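Phosphoserine aminotransferase (Bacillus circulans, PDB 2C0R) catalyses the reversible, pyridoxal-phosphate-dependent conversion of 3-phosphohydroxypyruvate to phosphoserine, and makes phosphohydroxythreonine in the same way. Local coordinates at residues Tyr97-Thr100 against Ala104-Ala107; Phe183-Asn186 against Leu190-Ala193; Ala82-Asn87 against Tyr145-Ser150; Gln266-Lys271 against Ser296-Thr301. The protein carries 1 engineered substitution. All blocks are in the same frame, centred on the assembly; numbering follows the deposited sequence.

Contacts 1, 2 and 3 pack helix 102-114, the 183-186 loop and helix 76-88 on the large mixed sheet. Contact 4 joins helix 260-280 to strand 299-303 of the small antiparallel sheet. The strands of contacts 1 and 3, 94-99 and 143-149, are neighbours, and the contact centres are about 10 Å apart. They touch through the Y97-Y145 hydroxyl pair, the rings of Y97 and H147, and a backbone bond from V98 to H147. Contact 2 is centred about 12 Å from contact 3 and meets it through Y192. Contact 4 is remote, its centre about 26 Å from that of contact 3. Along the chain, contact 1 is nested in the loop closed by contact 3; contacts 2 and 4 follow in turn. The first three thus build up the cofactor-binding sheet.

Contact 1. Residues Tyr97-Thr100 against Ala104-Ala107; sequences YVMT and ASKA
A104 packs its methyl against the end of strand 94-99. A104 CB is 3.5 Å from V98 O and the same distance from T100 N, so it meets backbone as much as side chain. T100 OG1 is also close to this methyl. M99 reaches the helix differently: it bends at chi2 and chi3 and brings its methyl against the backbone. M99 CE is 3.6 Å from S105 CA and about as far from A104 O. Y97 completes the apolar packing. With CG beside its backbone N (chi1 -78°), the ring meets A107 obliquely, and Y97 CE2 is 3.7 Å from A107 CB.

The two segments are the first strand and the helix of the beta-alpha-beta unit 94-99, 102-114, 117-122. W103, which binds pyridoxal phosphate, immediately precedes A104. The side chain of A107 lies about 7 Å from the cofactor.

The polar link is a water bridge. Y97 OH donates to the water over a short 2.5 Å, and the water donates to A107 O at 2.8 Å. The same hydroxyl is hydrogen-bonded to Y145 OH. A phenylalanine at Y97 would probably break the water bridge to A107 O and take from Y145 OH its hydrogen bond to this hydroxyl. At the other end of the contact, E152 OE2 takes hydrogen bonds from both T100 OG1 and the backbone N of A104.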
loop_
_atom_site.group_PDB
_atom_site.type_symbol
_atom_site.label_atom_id
_atom_site.label_comp_id
_atom_site.label_asym_id
_atom_site.label_seq_id
_atom_site.Cartn_x
_atom_site.Cartn_y
_atom_site.Cartn_z
ATOM N N TYR A 97 9.550 6.162 -24.861
ATOM C CA TYR A 97 9.858 6.947 -23.653
ATOM C C TYR A 97 10.503 8.290 -23.983
ATOM O O TYR A 97 11.333 8.352 -24.891
ATOM C CB TYR A 97 10.777 6.121 -22.705
ATOM C CG TYR A 97 9.877 5.100 -21.988
ATOM C CD1 TYR A 97 9.502 3.931 -22.633
ATOM C CD2 TYR A 97 9.425 5.344 -20.702
ATOM C CE1 TYR A 97 8.709 2.990 -22.033
ATOM C CE2 TYR A 97 8.595 4.394 -20.099
ATOM C CZ TYR A 97 8.254 3.237 -20.760
ATOM O OH TYR A 97 7.413 2.302 -20.189
ATOM N N VAL A 98 10.089 9.341 -23.268
ATOM C CA VAL A 98 10.840 10.604 -23.282
ATOM C C VAL A 98 11.803 10.582 -22.106
ATOM O O VAL A 98 11.301 10.448 -20.973
ATOM C CB VAL A 98 9.864 11.769 -23.184
ATOM C CG1 VAL A 98 10.647 13.116 -23.210
ATOM C CG2 VAL A 98 8.784 11.715 -24.254
ATOM N N MET A 99 13.102 10.667 -22.337
ATOM C CA MET A 99 14.125 10.397 -21.344
ATOM C C MET A 99 14.656 11.723 -20.790
ATOM O O MET A 99 15.479 12.392 -21.383
ATOM C CB MET A 99 15.270 9.531 -21.871
ATOM C CG MET A 99 14.783 8.248 -22.518
ATOM S SD MET A 99 13.786 7.213 -21.384
ATOM C CE MET A 99 15.028 6.924 -20.111
ATOM N N THR A 100 14.122 12.076 -19.614
ATOM C CA THR A 100 14.346 13.397 -19.016
ATOM C C THR A 100 15.120 13.316 -17.728
ATOM O O THR A 100 15.289 14.352 -17.058
ATOM C CB THR A 100 12.985 14.116 -18.751
ATOM O OG1 THR A 100 12.090 13.134 -18.181
ATOM C CG2 THR A 100 12.391 14.582 -20.068
ATOM N N ALA A 104 12.399 9.015 -15.497
ATOM C CA ALA A 104 12.195 8.464 -16.808
ATOM C C ALA A 104 13.060 7.229 -16.986
ATOM O O ALA A 104 12.643 6.224 -17.525
ATOM C CB ALA A 104 12.635 9.464 -17.859
ATOM N N SER A 105 14.299 7.298 -16.483
ATOM C CA SER A 105 15.205 6.151 -16.646
ATOM C C SER A 105 14.681 4.922 -15.919
ATOM O O SER A 105 14.804 3.784 -16.405
ATOM C CB SER A 105 16.618 6.446 -16.145
ATOM O OG SER A 105 17.256 7.386 -16.994
ATOM N N LYS A 106 14.118 5.125 -14.727
ATOM C CA LYS A 106 13.580 3.963 -13.986
ATOM C C LYS A 106 12.417 3.358 -14.759
ATOM O O LYS A 106 12.205 2.153 -14.826
ATOM C CB LYS A 106 13.127 4.412 -12.596
ATOM C CG LYS A 106 14.311 4.663 -11.665
ATOM C CD LYS A 106 14.761 3.334 -11.090
ATOM C CE LYS A 106 15.659 3.495 -9.873
ATOM N NZ LYS A 106 14.862 3.549 -8.614
ATOM N N ALA A 107 11.621 4.238 -15.372
ATOM C CA ALA A 107 10.441 3.765 -16.119
ATOM C C ALA A 107 10.905 2.971 -17.315
ATOM O O ALA A 107 10.356 1.898 -17.569
ATOM C CB ALA A 107 9.540 4.925 -16.534
HETATM O O HOH W 1 7.587 2.001 -17.673
#

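Contact 2. Residues Phe183-Asn186 against Leu190-Ala193; sequences FDLN and LVYA
V191 meets both L185 and F183, and all of the packing across this contact is apolar. The closer pair is L185 and V191. L185 CG stands opposite its own backbone N (chi1 -177°), and the chain then turns so that CD1 lies against both valine methyls. L185 CD1 is 3.9 Å from V191 CG2 and 4.0 Å from V191 CG1. F183 comes from the opposite direction to V191. Its ring is oblique to the methyl it meets, with F183 CE1 4.2 Å from V191 CG1.

The hydrogen bonds are local to the loop. D184 OD1 accepts from N186 N at 3.0 Å, which makes an Asx turn. D184 OD1 also accepts from N186 ND2 at 2.8 Å, on its syn lone pair. The backbone N instead comes from above the carboxylate plane. This turn encloses L185, at the start of the 3-10 segment.

Segment 183-186 belongs to the loop between strands 170-173 and 190-194, which are parallel neighbours in the large sheet. I208 of strand 205-210 also packs against L185 and V191. Only weakly directional van der Waals contact joins the loop to the strand here, while polar bonds fix the turn itself.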
loop_
_atom_site.group_PDB
_atom_site.type_symbol
_atom_site.label_atom_id
_atom_site.label_comp_id
_atom_site.label_asym_id
_atom_site.label_seq_id
_atom_site.Cartn_x
_atom_site.Cartn_y
_atom_site.Cartn_z
ATOM N N PHE A 183 -4.262 20.854 -15.953
ATOM C CA PHE A 183 -3.887 20.249 -17.202
ATOM C C PHE A 183 -5.150 19.603 -17.778
ATOM O O PHE A 183 -6.110 19.335 -17.046
ATOM C CB PHE A 183 -2.741 19.256 -17.057
ATOM C CG PHE A 183 -3.046 17.963 -16.340
ATOM C CD1 PHE A 183 -3.378 16.785 -17.004
ATOM C CD2 PHE A 183 -2.987 17.940 -14.968
ATOM C CE1 PHE A 183 -3.672 15.607 -16.323
ATOM C CE2 PHE A 183 -3.237 16.777 -14.257
ATOM C CZ PHE A 183 -3.544 15.621 -14.942
ATOM N N ASP A 184 -5.044 19.406 -19.089
ATOM C CA ASP A 184 -6.160 18.766 -19.802
ATOM C C ASP A 184 -5.949 17.258 -19.783
ATOM O O ASP A 184 -5.101 16.747 -20.524
ATOM C CB ASP A 184 -6.236 19.287 -21.233
ATOM C CG ASP A 184 -7.307 18.669 -22.111
ATOM O OD1 ASP A 184 -8.204 17.982 -21.538
ATOM O OD2 ASP A 184 -7.240 18.895 -23.345
ATOM N N LEU A 185 -6.729 16.570 -18.952
ATOM C CA LEU A 185 -6.591 15.135 -18.862
ATOM C C LEU A 185 -6.784 14.449 -20.208
ATOM O O LEU A 185 -6.231 13.381 -20.457
ATOM C CB LEU A 185 -7.582 14.553 -17.850
ATOM C CG LEU A 185 -7.488 13.066 -17.600
ATOM C CD1 LEU A 185 -6.126 12.682 -17.060
ATOM C CD2 LEU A 185 -8.538 12.650 -16.554
ATOM N N ASN A 186 -7.582 15.068 -21.066
ATOM C CA ASN A 186 -7.869 14.429 -22.353
ATOM C C ASN A 186 -6.656 14.288 -23.255
ATOM O O ASN A 186 -6.697 13.531 -24.246
ATOM C CB ASN A 186 -8.921 15.267 -23.082
ATOM C CG ASN A 186 -10.205 15.320 -22.300
ATOM O OD1 ASN A 186 -10.851 14.303 -22.128
ATOM N ND2 ASN A 186 -10.584 16.513 -21.830
ATOM N N LEU A 190 -3.376 7.798 -19.852
ATOM C CA LEU A 190 -3.160 7.333 -18.473
ATOM C C LEU A 190 -2.223 8.311 -17.759
ATOM O O LEU A 190 -1.177 8.670 -18.295
ATOM C CB LEU A 190 -2.544 5.932 -18.412
ATOM C CG LEU A 190 -2.453 5.253 -17.036
ATOM C CD1 LEU A 190 -2.590 3.748 -17.278
ATOM C CD2 LEU A 190 -1.153 5.551 -16.319
ATOM N N VAL A 191 -2.598 8.760 -16.582
ATOM C CA VAL A 191 -1.683 9.511 -15.730
ATOM C C VAL A 191 -1.600 8.806 -14.394
ATOM O O VAL A 191 -2.572 8.209 -13.894
ATOM C CB VAL A 191 -2.080 10.977 -15.486
ATOM C CG1 VAL A 191 -2.209 11.724 -16.826
ATOM C CG2 VAL A 191 -3.379 11.135 -14.757
ATOM N N TYR A 192 -0.424 8.832 -13.776
ATOM C CA TYR A 192 -0.301 8.141 -12.491
ATOM C C TYR A 192 0.614 8.929 -11.560
ATOM O O TYR A 192 1.447 9.755 -11.976
ATOM C CB TYR A 192 0.243 6.751 -12.655
ATOM C CG TYR A 192 1.612 6.569 -13.217
ATOM C CD1 TYR A 192 2.687 6.224 -12.416
ATOM C CD2 TYR A 192 1.831 6.716 -14.589
ATOM C CE1 TYR A 192 3.983 6.045 -12.894
ATOM C CE2 TYR A 192 3.104 6.504 -15.068
ATOM C CZ TYR A 192 4.173 6.186 -14.260
ATOM O OH TYR A 192 5.417 5.940 -14.743
ATOM N N ALA A 193 0.447 8.648 -10.261
ATOM C CA ALA A 193 1.227 9.350 -9.255
ATOM C C ALA A 193 1.230 8.538 -7.967
ATOM O O ALA A 193 0.145 8.243 -7.445
ATOM C CB ALA A 193 0.634 10.700 -8.909
#

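Contact 3. Residues Ala82-Asn87 against Tyr145-Ser150; sequences AMIPMN and YLHLTS
Helix 76-88 packs on the large mixed sheet of this class-V aminotransferase where I84 and P85 meet Y145. The helix begins at residues of the cofactor pocket, among them A77 and S78. Segments 82-87 and 145-149 run antiparallel, with axes 10.9 Å apart.

I84 CG2 sits over one face of the Y145 ring, offset toward its rim. This is a CH-pi contact: I84 CG2 is 4.0 Å from the centroid of the Y145 ring, and the two side chains cross at about a right angle. I84 has CG1 beside the backbone N (chi1 -71°), which leaves CG2 to take the ring. P85 comes at the edge of the same ring, with its CA near the ring plane. P85 CB is 3.3 Å from Y145 OH, the hydroxyl already bound to Y97.

The helix is kinked at P85, whose nitrogen makes no bond to the turn before. One turn of the helix is doubly tied at M83 O, which accepts N87 N and N87 ND2 from opposite faces of its plane; the N87 ND2 to M83 O bond is 2.9 Å.

I84 CD1 reaches on to the edge of the H147 ring, 4.4 Å from H147 CD2, next to the NE2 that is hydrogen-bonded to Y192 OH.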
loop_
_atom_site.group_PDB
_atom_site.type_symbol
_atom_site.label_atom_id
_atom_site.label_comp_id
_atom_site.label_asym_id
_atom_site.label_seq_id
_atom_site.Cartn_x
_atom_site.Cartn_y
_atom_site.Cartn_z
ATOM N N ALA A 82 6.174 -1.026 -14.298
ATOM C CA ALA A 82 6.001 -2.393 -14.825
ATOM C C ALA A 82 4.603 -2.621 -15.366
ATOM O O ALA A 82 4.413 -3.205 -16.442
ATOM C CB ALA A 82 6.345 -3.402 -13.747
ATOM N N MET A 83 3.635 -2.153 -14.582
ATOM C CA MET A 83 2.254 -2.454 -15.021
ATOM C C MET A 83 1.856 -1.817 -16.342
ATOM O O MET A 83 1.115 -2.405 -17.129
ATOM C CB MET A 83 1.353 -2.028 -13.873
ATOM C CG MET A 83 -0.072 -2.546 -13.996
ATOM S SD MET A 83 -0.953 -2.166 -12.436
ATOM C CE MET A 83 -2.617 -2.645 -13.008
ATOM N N ILE A 84 2.374 -0.609 -16.624
ATOM C CA ILE A 84 2.047 0.038 -17.923
ATOM C C ILE A 84 2.533 -0.789 -19.125
ATOM O O ILE A 84 1.701 -1.198 -19.978
ATOM C CB ILE A 84 2.600 1.492 -17.870
ATOM C CG1 ILE A 84 1.813 2.369 -16.919
ATOM C CG2 ILE A 84 2.688 2.102 -19.270
ATOM C CD1 ILE A 84 2.632 3.532 -16.393
ATOM N N PRO A 85 3.815 -1.103 -19.279
ATOM C CA PRO A 85 4.190 -1.945 -20.433
ATOM C C PRO A 85 3.563 -3.324 -20.347
ATOM O O PRO A 85 3.200 -3.911 -21.388
ATOM C CB PRO A 85 5.714 -2.030 -20.301
ATOM C CG PRO A 85 6.065 -1.618 -18.912
ATOM C CD PRO A 85 4.982 -0.664 -18.508
ATOM N N MET A 86 3.407 -3.901 -19.162
ATOM C CA MET A 86 2.731 -5.218 -19.106
ATOM C C MET A 86 1.349 -5.160 -19.721
ATOM O O MET A 86 0.912 -6.140 -20.355
ATOM C CB MET A 86 2.666 -5.697 -17.646
ATOM C CG MET A 86 4.012 -6.157 -17.119
ATOM S SD MET A 86 3.962 -6.485 -15.323
ATOM C CE MET A 86 4.170 -8.271 -15.413
ATOM N N ASN A 87 0.644 -4.062 -19.508
ATOM C CA ASN A 87 -0.732 -4.004 -20.001
ATOM C C ASN A 87 -0.798 -3.551 -21.462
ATOM O O ASN A 87 -1.745 -3.981 -22.137
ATOM C CB ASN A 87 -1.593 -3.073 -19.144
ATOM C CG ASN A 87 -2.116 -3.786 -17.916
ATOM O OD1 ASN A 87 -3.274 -4.201 -17.948
ATOM N ND2 ASN A 87 -1.286 -3.963 -16.897
ATOM N N TYR A 145 2.586 3.288 -26.945
ATOM C CA TYR A 145 2.274 4.431 -26.086
ATOM C C TYR A 145 3.511 5.332 -26.098
ATOM O O TYR A 145 4.560 4.896 -26.547
ATOM C CB TYR A 145 1.944 4.104 -24.643
ATOM C CG TYR A 145 2.917 3.304 -23.828
ATOM C CD1 TYR A 145 4.013 3.885 -23.185
ATOM C CD2 TYR A 145 2.749 1.927 -23.686
ATOM C CE1 TYR A 145 4.896 3.102 -22.451
ATOM C CE2 TYR A 145 3.616 1.147 -22.934
ATOM C CZ TYR A 145 4.689 1.740 -22.309
ATOM O OH TYR A 145 5.580 1.010 -21.546
ATOM N N LEU A 146 3.318 6.551 -25.608
ATOM C CA LEU A 146 4.437 7.437 -25.340
ATOM C C LEU A 146 4.391 7.756 -23.844
ATOM O O LEU A 146 3.340 8.258 -23.425
ATOM C CB LEU A 146 4.393 8.736 -26.149
ATOM C CG LEU A 146 5.488 9.744 -25.740
ATOM C CD1 LEU A 146 6.847 9.301 -26.247
ATOM C CD2 LEU A 146 5.142 11.132 -26.235
ATOM N N HIS A 147 5.454 7.488 -23.105
ATOM C CA HIS A 147 5.508 7.769 -21.674
ATOM C C HIS A 147 6.443 8.966 -21.430
ATOM O O HIS A 147 7.535 8.997 -21.955
ATOM C CB HIS A 147 6.052 6.534 -20.991
ATOM C CG HIS A 147 6.161 6.660 -19.507
ATOM N ND1 HIS A 147 7.164 7.387 -18.876
ATOM C CD2 HIS A 147 5.411 6.122 -18.528
ATOM C CE1 HIS A 147 6.963 7.288 -17.555
ATOM N NE2 HIS A 147 5.903 6.524 -17.311
ATOM N N LEU A 148 5.941 9.916 -20.665
ATOM C CA LEU A 148 6.799 10.992 -20.183
ATOM C C LEU A 148 6.639 11.104 -18.680
ATOM O O LEU A 148 5.670 10.604 -18.089
ATOM C CB LEU A 148 6.491 12.299 -20.908
ATOM C CG LEU A 148 5.091 12.896 -20.852
ATOM C CD1 LEU A 148 4.767 13.639 -19.569
ATOM C CD2 LEU A 148 4.886 13.904 -21.997
ATOM N N THR A 149 7.586 11.798 -18.119
ATOM C CA THR A 149 7.631 12.147 -16.706
ATOM C C THR A 149 7.383 13.636 -16.622
ATOM O O THR A 149 8.221 14.411 -17.122
ATOM C CB THR A 149 9.019 11.765 -16.156
ATOM O OG1 THR A 149 9.278 10.415 -16.576
ATOM C CG2 THR A 149 9.066 11.820 -14.651
ATOM N N SER A 150 6.267 14.054 -16.029
ATOM C CA SER A 150 5.926 15.454 -16.070
ATOM C C SER A 150 6.906 16.287 -15.226
ATOM O O SER A 150 7.214 17.407 -15.646
ATOM C CB SER A 150 4.518 15.754 -15.578
ATOM O OG SER A 150 4.358 15.239 -14.269
#

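Contact 4. Residues Gln266-Lys271 against Ser296-Thr301; sequences QANRKK and SDMNIT
R269 grips the carboxylate of D297 side-on, using NE and one NH2 nitrogen, one to each oxygen. R269 CG is anti to the backbone N (chi1 178°). The chain then bends at chi2 and chi3, so the guanidinium folds back to the loop although the side chain starts out away from it. R269 NE is 2.8 Å from D297 OD2, and R269 NH2 is 2.8 Å from D297 OD1. Both bonds are nearly straight, at 170°. The two flat groups are almost coplanar, 21° apart. OD2 is met on its syn lone pair; OD1 is met on the syn side but somewhat out of the carboxylate plane. An alanine at D297 would probably leave the R269 guanidinium without its opposite charge and free to swing away from the loop.

N268 and M298 meet deeper in. The M298 chain is bent at chi2 and chi3, and its methyl approaches the amide obliquely, with M298 CE 3.3 Å from N268 ND2. The amide has polar partners on both ends. N268 ND2 bonds to N340, and K271 NZ is 2.9 Å from N268 OD1, above the carbonyl plane. K271 NZ also bonds to backbone oxygens of I338, Y339 and V342.

S296 OG accepts M298 N at 2.9 Å and N299 N at 3.0 Å, an ST turn combined with an ST motif. It also bonds to N151 of the cofactor pocket. A bidentate arginine-aspartate salt bridge thus joins helix 260-280 to the turn leading into strand 299-303, the middle strand of the small antiparallel sheet.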
loop_
_atom_site.group_PDB
_atom_site.type_symbol
_atom_site.label_atom_id
_atom_site.label_comp_id
_atom_site.label_asym_id
_atom_site.label_seq_id
_atom_site.Cartn_x
_atom_site.Cartn_y
_atom_site.Cartn_z
ATOM N N GLN A 266 -1.095 29.016 -8.349
ATOM C CA GLN A 266 -0.656 30.386 -8.055
ATOM C C GLN A 266 0.191 30.417 -6.818
ATOM O O GLN A 266 1.220 31.115 -6.772
ATOM C CB GLN A 266 -1.920 31.231 -7.915
ATOM C CG GLN A 266 -1.650 32.649 -7.430
ATOM C CD GLN A 266 -2.925 33.449 -7.350
ATOM O OE1 GLN A 266 -3.094 34.418 -8.077
ATOM N NE2 GLN A 266 -3.863 33.120 -6.485
ATOM N N ALA A 267 -0.259 29.659 -5.797
ATOM C CA ALA A 267 0.505 29.612 -4.549
ATOM C C ALA A 267 1.887 28.997 -4.734
ATOM O O ALA A 267 2.894 29.468 -4.166
ATOM C CB ALA A 267 -0.240 28.849 -3.462
ATOM N N ASN A 268 1.983 27.949 -5.506
ATOM C CA ASN A 268 3.262 27.302 -5.741
ATOM C C ASN A 268 4.156 28.164 -6.618
ATOM O O ASN A 268 5.353 28.138 -6.381
ATOM C CB ASN A 268 3.000 25.950 -6.428
ATOM C CG ASN A 268 2.240 24.978 -5.557
ATOM O OD1 ASN A 268 2.175 25.128 -4.344
ATOM N ND2 ASN A 268 1.639 23.986 -6.198
ATOM N N ARG A 269 3.585 28.884 -7.599
ATOM C CA ARG A 269 4.460 29.751 -8.407
ATOM C C ARG A 269 5.097 30.797 -7.520
ATOM O O ARG A 269 6.269 31.162 -7.690
ATOM C CB ARG A 269 3.611 30.365 -9.509
ATOM C CG ARG A 269 4.380 31.345 -10.420
ATOM C CD ARG A 269 5.188 30.708 -11.496
ATOM N NE ARG A 269 6.386 29.968 -11.119
ATOM C CZ ARG A 269 7.573 30.554 -10.960
ATOM N NH1 ARG A 269 7.739 31.873 -11.101
ATOM N NH2 ARG A 269 8.600 29.782 -10.641
ATOM N N LYS A 270 4.282 31.314 -6.568
ATOM C CA LYS A 270 4.821 32.313 -5.652
ATOM C C LYS A 270 5.954 31.762 -4.803
ATOM O O LYS A 270 6.979 32.399 -4.567
ATOM C CB LYS A 270 3.658 32.769 -4.794
ATOM C CG LYS A 270 4.000 33.645 -3.595
ATOM C CD LYS A 270 2.715 33.972 -2.853
ATOM C CE LYS A 270 3.010 34.681 -1.538
ATOM N NZ LYS A 270 1.728 34.818 -0.777
ATOM N N LYS A 271 5.735 30.543 -4.267
ATOM C CA LYS A 271 6.782 29.872 -3.506
ATOM C C LYS A 271 8.045 29.667 -4.327
ATOM O O LYS A 271 9.161 29.959 -3.882
ATOM C CB LYS A 271 6.311 28.485 -3.005
ATOM C CG LYS A 271 5.253 28.593 -1.917
ATOM C CD LYS A 271 4.262 27.418 -1.929
ATOM C CE LYS A 271 4.908 26.073 -2.081
ATOM N NZ LYS A 271 3.905 24.978 -1.960
ATOM N N SER A 296 11.541 23.253 -12.429
ATOM C CA SER A 296 10.363 22.775 -11.718
ATOM C C SER A 296 9.888 23.737 -10.651
ATOM O O SER A 296 10.684 24.356 -9.957
ATOM C CB SER A 296 10.751 21.454 -11.056
ATOM O OG SER A 296 9.699 20.965 -10.231
ATOM N N ASP A 297 8.573 23.810 -10.509
ATOM C CA ASP A 297 7.962 24.538 -9.407
ATOM C C ASP A 297 7.699 23.598 -8.235
ATOM O O ASP A 297 7.151 24.091 -7.255
ATOM C CB ASP A 297 6.649 25.214 -9.768
ATOM C CG ASP A 297 6.881 26.597 -10.383
ATOM O OD1 ASP A 297 8.043 27.008 -10.598
ATOM O OD2 ASP A 297 5.885 27.279 -10.670
ATOM N N MET A 298 8.060 22.342 -8.322
ATOM C CA MET A 298 7.839 21.382 -7.248
ATOM C C MET A 298 9.143 20.990 -6.563
ATOM O O MET A 298 9.142 20.729 -5.371
ATOM C CB MET A 298 7.186 20.092 -7.797
ATOM C CG MET A 298 5.770 20.341 -8.339
ATOM S SD MET A 298 4.535 20.348 -7.031
ATOM C CE MET A 298 4.333 22.107 -6.723
ATOM N N ASN A 299 10.225 20.842 -7.323
ATOM C CA ASN A 299 11.512 20.429 -6.749
ATOM C C ASN A 299 12.584 21.365 -7.315
ATOM O O ASN A 299 12.911 21.256 -8.486
ATOM C CB ASN A 299 11.888 18.955 -7.039
ATOM C CG ASN A 299 10.750 18.000 -6.718
ATOM O OD1 ASN A 299 9.928 17.681 -7.575
ATOM N ND2 ASN A 299 10.735 17.540 -5.468
ATOM N N ILE A 300 13.064 22.252 -6.451
ATOM C CA ILE A 300 14.068 23.215 -6.896
ATOM C C ILE A 300 15.438 22.737 -6.517
ATOM O O ILE A 300 15.771 22.565 -5.353
ATOM C CB ILE A 300 13.773 24.562 -6.252
ATOM C CG1 ILE A 300 12.393 25.063 -6.673
ATOM C CG2 ILE A 300 14.905 25.527 -6.545
ATOM C CD1 ILE A 300 12.077 26.461 -6.168
ATOM N N THR A 301 16.245 22.513 -7.550
ATOM C CA THR A 301 17.568 21.941 -7.278
ATOM C C THR A 301 18.617 22.998 -7.520
ATOM O O THR A 301 18.528 23.844 -8.415
ATOM C CB THR A 301 17.788 20.705 -8.151
ATOM O OG1 THR A 301 17.500 21.093 -9.514
ATOM C CG2 THR A 301 16.803 19.593 -7.751
#